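Local coordinates for protein Bm4233, isoform b (Brugia malayi, PDB 6ANY) that belongs to the CAP superfamily of secreted venom allergen-like proteins and probably binds sterols, consistent with a role in lipid transport, at residues A[104-116]-A[127-139]. Numbering follows the deposited sequence.
Sequences GKSWWSELPKLYK and VARQGVLHFTQMA
Glu-110 meets His-134 and Phe-135 where the chain folds back on itself, a worked example of one carboxylate serving both a backbone and a side chain. The extended Glu-110 side chain reaches the first turn of helix 133-138, where its OE1 accepts a nearly straight bond (168°) from Phe-135 N at 3.0 Å, arriving from above the carboxylate plane; His-134 N adds a weak one. OE2 faces the edge of the His-134 imidazole and accepts from ND1, although the modelled separation is too short to be taken literally.

The tight part is aromatic. Phe-135, its ring swung anti to the backbone N (chi1 156°), turns its edge to the faces of both Trp-108 and Tyr-115, while Leu-111 CB sits over its face, 3.6 Å from the ring centroid. Met-138 CB lies 3.6 Å from Trp-108 CE3 at the indole edge, and helix 10-28 packs on this end through Leu-27.

Toward Lys-116 the contact loosens into polar, partly exposed links. Gln-130 OE1 accepts from Lys-116 N at 3.0 Å, its NE2 donates to Val-127 O, and a water over the Tyr-115 ring joins that NE2 to Lys-116 O.

Glu-110 and His-134 probably correspond to a Glu and a His of the CAP tetrad; the Phe-135 N bond ties the carboxylate to the start of helix 133-138, whereas any fixing of the imidazole by OE2 remains tentative.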
loop_
_atom_site.group_PDB
_atom_site.type_symbol
_atom_site.label_atom_id
_atom_site.label_comp_id
_atom_site.label_asym_id
_atom_site.label_seq_id
_atom_site.Cartn_x
_atom_site.Cartn_y
_atom_site.Cartn_z
ATOM N N GLY A 104 3.709 -3.990 -5.181
ATOM C CA GLY A 104 3.324 -4.121 -3.764
ATOM C C GLY A 104 4.350 -4.988 -3.123
ATOM O O GLY A 104 4.790 -4.726 -2.019
ATOM N N LYS A 105 4.805 -5.996 -3.828
ATOM C CA LYS A 105 5.863 -6.905 -3.289
ATOM C C LYS A 105 7.173 -6.129 -3.082
ATOM O O LYS A 105 7.869 -6.290 -2.077
ATOM C CB LYS A 105 6.123 -8.053 -4.247
ATOM C CG LYS A 105 5.241 -9.249 -4.019
ATOM C CD LYS A 105 5.145 -10.146 -5.241
ATOM C CE LYS A 105 6.473 -10.794 -5.508
ATOM N NZ LYS A 105 6.409 -11.397 -6.875
ATOM N N SER A 106 7.472 -5.254 -3.996
ATOM C CA SER A 106 8.675 -4.456 -3.917
ATOM C C SER A 106 8.637 -3.478 -2.749
ATOM O O SER A 106 9.484 -3.484 -1.909
ATOM C CB SER A 106 8.900 -3.700 -5.202
ATOM O OG SER A 106 9.984 -2.850 -5.034
ATOM N N TRP A 107 7.594 -2.714 -2.660
ATOM C CA TRP A 107 7.392 -1.789 -1.496
ATOM C C TRP A 107 7.367 -2.524 -0.162
ATOM O O TRP A 107 8.025 -2.123 0.833
ATOM C CB TRP A 107 6.101 -0.980 -1.675
ATOM C CG TRP A 107 6.098 -0.155 -2.949
ATOM C CD1 TRP A 107 7.173 0.344 -3.574
ATOM C CD2 TRP A 107 4.958 0.203 -3.758
ATOM N NE1 TRP A 107 6.800 1.071 -4.713
ATOM C CE2 TRP A 107 5.437 0.982 -4.848
ATOM C CE3 TRP A 107 3.598 -0.053 -3.676
ATOM C CZ2 TRP A 107 4.595 1.489 -5.834
ATOM C CZ3 TRP A 107 2.767 0.448 -4.648
ATOM C CH2 TRP A 107 3.289 1.189 -5.737
ATOM N N TRP A 108 6.611 -3.604 -0.152
ATOM C CA TRP A 108 6.426 -4.389 1.061
ATOM C C TRP A 108 7.719 -5.047 1.500
ATOM O O TRP A 108 7.950 -5.203 2.733
ATOM C CB TRP A 108 5.320 -5.431 0.881
ATOM C CG TRP A 108 4.886 -6.000 2.194
ATOM C CD1 TRP A 108 5.450 -7.089 2.851
ATOM C CD2 TRP A 108 3.847 -5.498 3.058
ATOM N NE1 TRP A 108 4.791 -7.278 4.046
ATOM C CE2 TRP A 108 3.810 -6.328 4.193
ATOM C CE3 TRP A 108 2.959 -4.427 2.989
ATOM C CZ2 TRP A 108 2.883 -6.160 5.197
ATOM C CZ3 TRP A 108 2.047 -4.265 4.004
ATOM C CH2 TRP A 108 2.045 -5.095 5.100
ATOM N N SER A 109 8.600 -5.374 0.540
ATOM C CA SER A 109 9.845 -6.061 0.855
ATOM C C SER A 109 10.753 -5.227 1.763
ATOM O O SER A 109 11.726 -5.746 2.332
ATOM C CB SER A 109 10.643 -6.414 -0.434
ATOM O OG SER A 109 11.311 -5.242 -0.990
ATOM N N GLU A 110 10.467 -3.931 1.895
ATOM C CA GLU A 110 11.162 -3.081 2.876
ATOM C C GLU A 110 11.094 -3.605 4.299
ATOM O O GLU A 110 12.036 -3.364 5.092
ATOM C CB GLU A 110 10.678 -1.618 2.814
ATOM C CG GLU A 110 11.109 -0.905 1.565
ATOM C CD GLU A 110 10.460 0.432 1.369
ATOM O OE1 GLU A 110 9.544 0.798 2.129
ATOM O OE2 GLU A 110 10.871 1.142 0.423
ATOM N N LEU A 111 10.029 -4.369 4.625
ATOM C CA LEU A 111 9.879 -4.827 5.990
ATOM C C LEU A 111 10.985 -5.814 6.386
ATOM O O LEU A 111 11.711 -5.562 7.383
ATOM C CB LEU A 111 8.489 -5.393 6.245
ATOM C CG LEU A 111 8.369 -6.333 7.477
ATOM C CD1 LEU A 111 8.494 -5.550 8.779
ATOM C CD2 LEU A 111 7.086 -7.103 7.459
ATOM N N PRO A 112 11.117 -6.939 5.639
ATOM C CA PRO A 112 12.139 -7.925 6.012
ATOM C C PRO A 112 13.543 -7.473 5.722
ATOM O O PRO A 112 14.451 -7.795 6.483
ATOM C CB PRO A 112 11.764 -9.149 5.181
ATOM C CG PRO A 112 10.909 -8.631 4.101
ATOM C CD PRO A 112 10.153 -7.528 4.682
ATOM N N LYS A 113 13.734 -6.669 4.692
ATOM C CA LYS A 113 15.095 -6.206 4.280
ATOM C C LYS A 113 15.634 -4.969 4.989
ATOM O O LYS A 113 16.815 -4.930 5.214
ATOM C CB LYS A 113 15.169 -5.929 2.794
ATOM C CG LYS A 113 14.695 -7.052 1.916
ATOM C CD LYS A 113 15.329 -8.410 2.215
ATOM C CE LYS A 113 16.474 -8.779 1.289
ATOM N NZ LYS A 113 16.537 -10.250 0.998
ATOM N N LEU A 114 14.788 -3.980 5.307
ATOM C CA LEU A 114 15.240 -2.710 5.886
ATOM C C LEU A 114 14.626 -2.277 7.241
ATOM O O LEU A 114 15.095 -1.290 7.840
ATOM C CB LEU A 114 14.986 -1.607 4.898
ATOM C CG LEU A 114 15.705 -1.752 3.549
ATOM C CD1 LEU A 114 15.055 -0.782 2.595
ATOM C CD2 LEU A 114 17.196 -1.453 3.705
ATOM N N TYR A 115 13.569 -2.915 7.679
ATOM C CA TYR A 115 12.812 -2.459 8.871
ATOM C C TYR A 115 13.343 -3.170 10.129
ATOM O O TYR A 115 13.119 -4.327 10.336
ATOM C CB TYR A 115 11.324 -2.688 8.690
ATOM C CG TYR A 115 10.486 -2.135 9.785
ATOM C CD1 TYR A 115 10.190 -2.877 10.926
ATOM C CD2 TYR A 115 10.001 -0.890 9.698
ATOM C CE1 TYR A 115 9.405 -2.361 11.934
ATOM C CE2 TYR A 115 9.189 -0.393 10.676
ATOM C CZ TYR A 115 8.943 -1.131 11.817
ATOM O OH TYR A 115 8.154 -0.630 12.792
ATOM N N LYS A 116 14.078 -2.435 10.940
ATOM C CA LYS A 116 14.655 -3.013 12.128
ATOM C C LYS A 116 13.581 -3.204 13.196
ATOM O O LYS A 116 12.548 -2.504 13.228
ATOM C CB LYS A 116 15.778 -2.097 12.689
ATOM C CG LYS A 116 15.217 -0.932 13.500
ATOM C CD LYS A 116 16.287 0.081 13.947
ATOM C CE LYS A 116 15.593 1.267 14.564
ATOM N NZ LYS A 116 16.516 2.339 14.941
ATOM N N VAL A 127 13.299 5.385 12.835
ATOM C CA VAL A 127 12.631 4.356 12.059
ATOM C C VAL A 127 12.446 4.838 10.590
ATOM O O VAL A 127 12.772 4.091 9.656
ATOM C CB VAL A 127 11.267 3.980 12.685
ATOM C CG1 VAL A 127 10.506 3.025 11.748
ATOM C CG2 VAL A 127 11.506 3.277 14.023
ATOM N N ALA A 128 11.951 6.086 10.419
ATOM C CA ALA A 128 11.681 6.726 9.113
ATOM C C ALA A 128 12.892 6.838 8.201
ATOM O O ALA A 128 12.804 6.644 7.017
ATOM C CB ALA A 128 11.140 8.113 9.328
ATOM N N ARG A 129 14.029 7.090 8.802
ATOM C CA ARG A 129 15.292 7.275 8.139
ATOM C C ARG A 129 15.795 6.007 7.430
ATOM O O ARG A 129 16.623 6.098 6.571
ATOM C CB ARG A 129 16.316 7.798 9.198
ATOM C CG ARG A 129 17.768 7.863 8.756
ATOM C CD ARG A 129 18.666 8.561 9.799
ATOM N NE ARG A 129 19.371 9.680 9.148
ATOM C CZ ARG A 129 20.679 9.782 8.935
ATOM N NH1 ARG A 129 21.552 8.832 9.316
ATOM N NH2 ARG A 129 21.104 10.881 8.305
ATOM N N GLN A 130 15.298 4.840 7.839
ATOM C CA GLN A 130 15.617 3.571 7.212
ATOM C C GLN A 130 15.093 3.330 5.760
ATOM O O GLN A 130 15.570 2.418 5.084
ATOM C CB GLN A 130 15.081 2.436 8.059
ATOM C CG GLN A 130 15.730 2.219 9.418
ATOM C CD GLN A 130 14.942 1.214 10.196
ATOM O OE1 GLN A 130 15.474 0.182 10.570
ATOM N NE2 GLN A 130 13.641 1.455 10.362
ATOM N N GLY A 131 14.153 4.113 5.266
ATOM C CA GLY A 131 13.652 3.859 3.889
ATOM C C GLY A 131 12.684 2.704 3.873
ATOM O O GLY A 131 12.763 1.815 3.057
ATOM N N VAL A 132 11.746 2.767 4.798
ATOM C CA VAL A 132 10.725 1.755 4.971
ATOM C C VAL A 132 9.367 2.398 4.750
ATOM O O VAL A 132 8.332 1.769 5.026
ATOM C CB VAL A 132 10.801 1.149 6.385
ATOM C CG1 VAL A 132 12.107 0.392 6.547
ATOM C CG2 VAL A 132 10.659 2.254 7.425
ATOM N N LEU A 133 9.378 3.634 4.228
ATOM C CA LEU A 133 8.179 4.415 4.062
ATOM C C LEU A 133 7.194 3.882 3.042
ATOM O O LEU A 133 5.988 4.175 3.174
ATOM C CB LEU A 133 8.505 5.898 3.767
ATOM C CG LEU A 133 9.095 6.626 5.022
ATOM C CD1 LEU A 133 9.412 8.114 4.752
ATOM C CD2 LEU A 133 8.140 6.533 6.252
ATOM N N HIS A 134 7.667 3.098 2.051
ATOM C CA HIS A 134 6.741 2.506 1.101
ATOM C C HIS A 134 5.921 1.416 1.826
ATOM O O HIS A 134 4.702 1.370 1.748
ATOM C CB HIS A 134 7.438 1.971 -0.149
ATOM C CG HIS A 134 8.332 2.955 -0.800
ATOM N ND1 HIS A 134 9.679 3.016 -0.529
ATOM C CD2 HIS A 134 8.063 3.991 -1.630
ATOM C CE1 HIS A 134 10.204 4.035 -1.185
ATOM N NE2 HIS A 134 9.240 4.651 -1.848
ATOM N N PHE A 135 6.623 0.575 2.554
ATOM C CA PHE A 135 6.051 -0.463 3.352
ATOM C C PHE A 135 5.113 0.145 4.432
ATOM O O PHE A 135 4.024 -0.322 4.614
ATOM C CB PHE A 135 7.154 -1.278 4.035
ATOM C CG PHE A 135 6.687 -1.965 5.278
ATOM C CD1 PHE A 135 5.812 -3.009 5.210
ATOM C CD2 PHE A 135 7.137 -1.553 6.518
ATOM C CE1 PHE A 135 5.368 -3.659 6.368
ATOM C CE2 PHE A 135 6.669 -2.134 7.672
ATOM C CZ PHE A 135 5.769 -3.168 7.603
ATOM N N THR A 136 5.541 1.199 5.119
ATOM C CA THR A 136 4.766 1.747 6.222
ATOM C C THR A 136 3.435 2.304 5.743
ATOM O O THR A 136 2.415 2.045 6.378
ATOM C CB THR A 136 5.564 2.717 7.070
ATOM O OG1 THR A 136 6.119 3.766 6.277
ATOM C CG2 THR A 136 6.687 1.981 7.894
ATOM N N GLN A 137 3.410 2.894 4.542
ATOM C CA GLN A 137 2.172 3.366 3.945
ATOM C C GLN A 137 1.269 2.189 3.622
ATOM O O GLN A 137 0.074 2.264 3.836
ATOM C CB GLN A 137 2.474 4.210 2.728
ATOM C CG GLN A 137 1.299 4.699 1.945
ATOM C CD GLN A 137 0.401 5.601 2.749
ATOM O OE1 GLN A 137 0.571 6.844 2.735
ATOM N NE2 GLN A 137 -0.596 5.011 3.400
ATOM N N MET A 138 1.829 1.099 3.080
ATOM C CA MET A 138 1.008 -0.075 2.758
ATOM C C MET A 138 0.478 -0.686 4.044
ATOM O O MET A 138 -0.554 -1.337 4.037
ATOM C CB MET A 138 1.811 -1.194 2.022
ATOM C CG MET A 138 2.246 -0.887 0.614
ATOM S SD MET A 138 3.085 -2.228 -0.170
ATOM C CE MET A 138 1.790 -3.480 -0.394
ATOM N N ALA A 139 1.254 -0.569 5.128
ATOM C CA ALA A 139 0.844 -1.116 6.424
ATOM C C ALA A 139 0.069 -0.173 7.357
ATOM O O ALA A 139 -0.213 -0.550 8.463
ATOM C CB ALA A 139 2.054 -1.648 7.116
HETATM O O HOH W 1 11.982 -0.136 12.212
#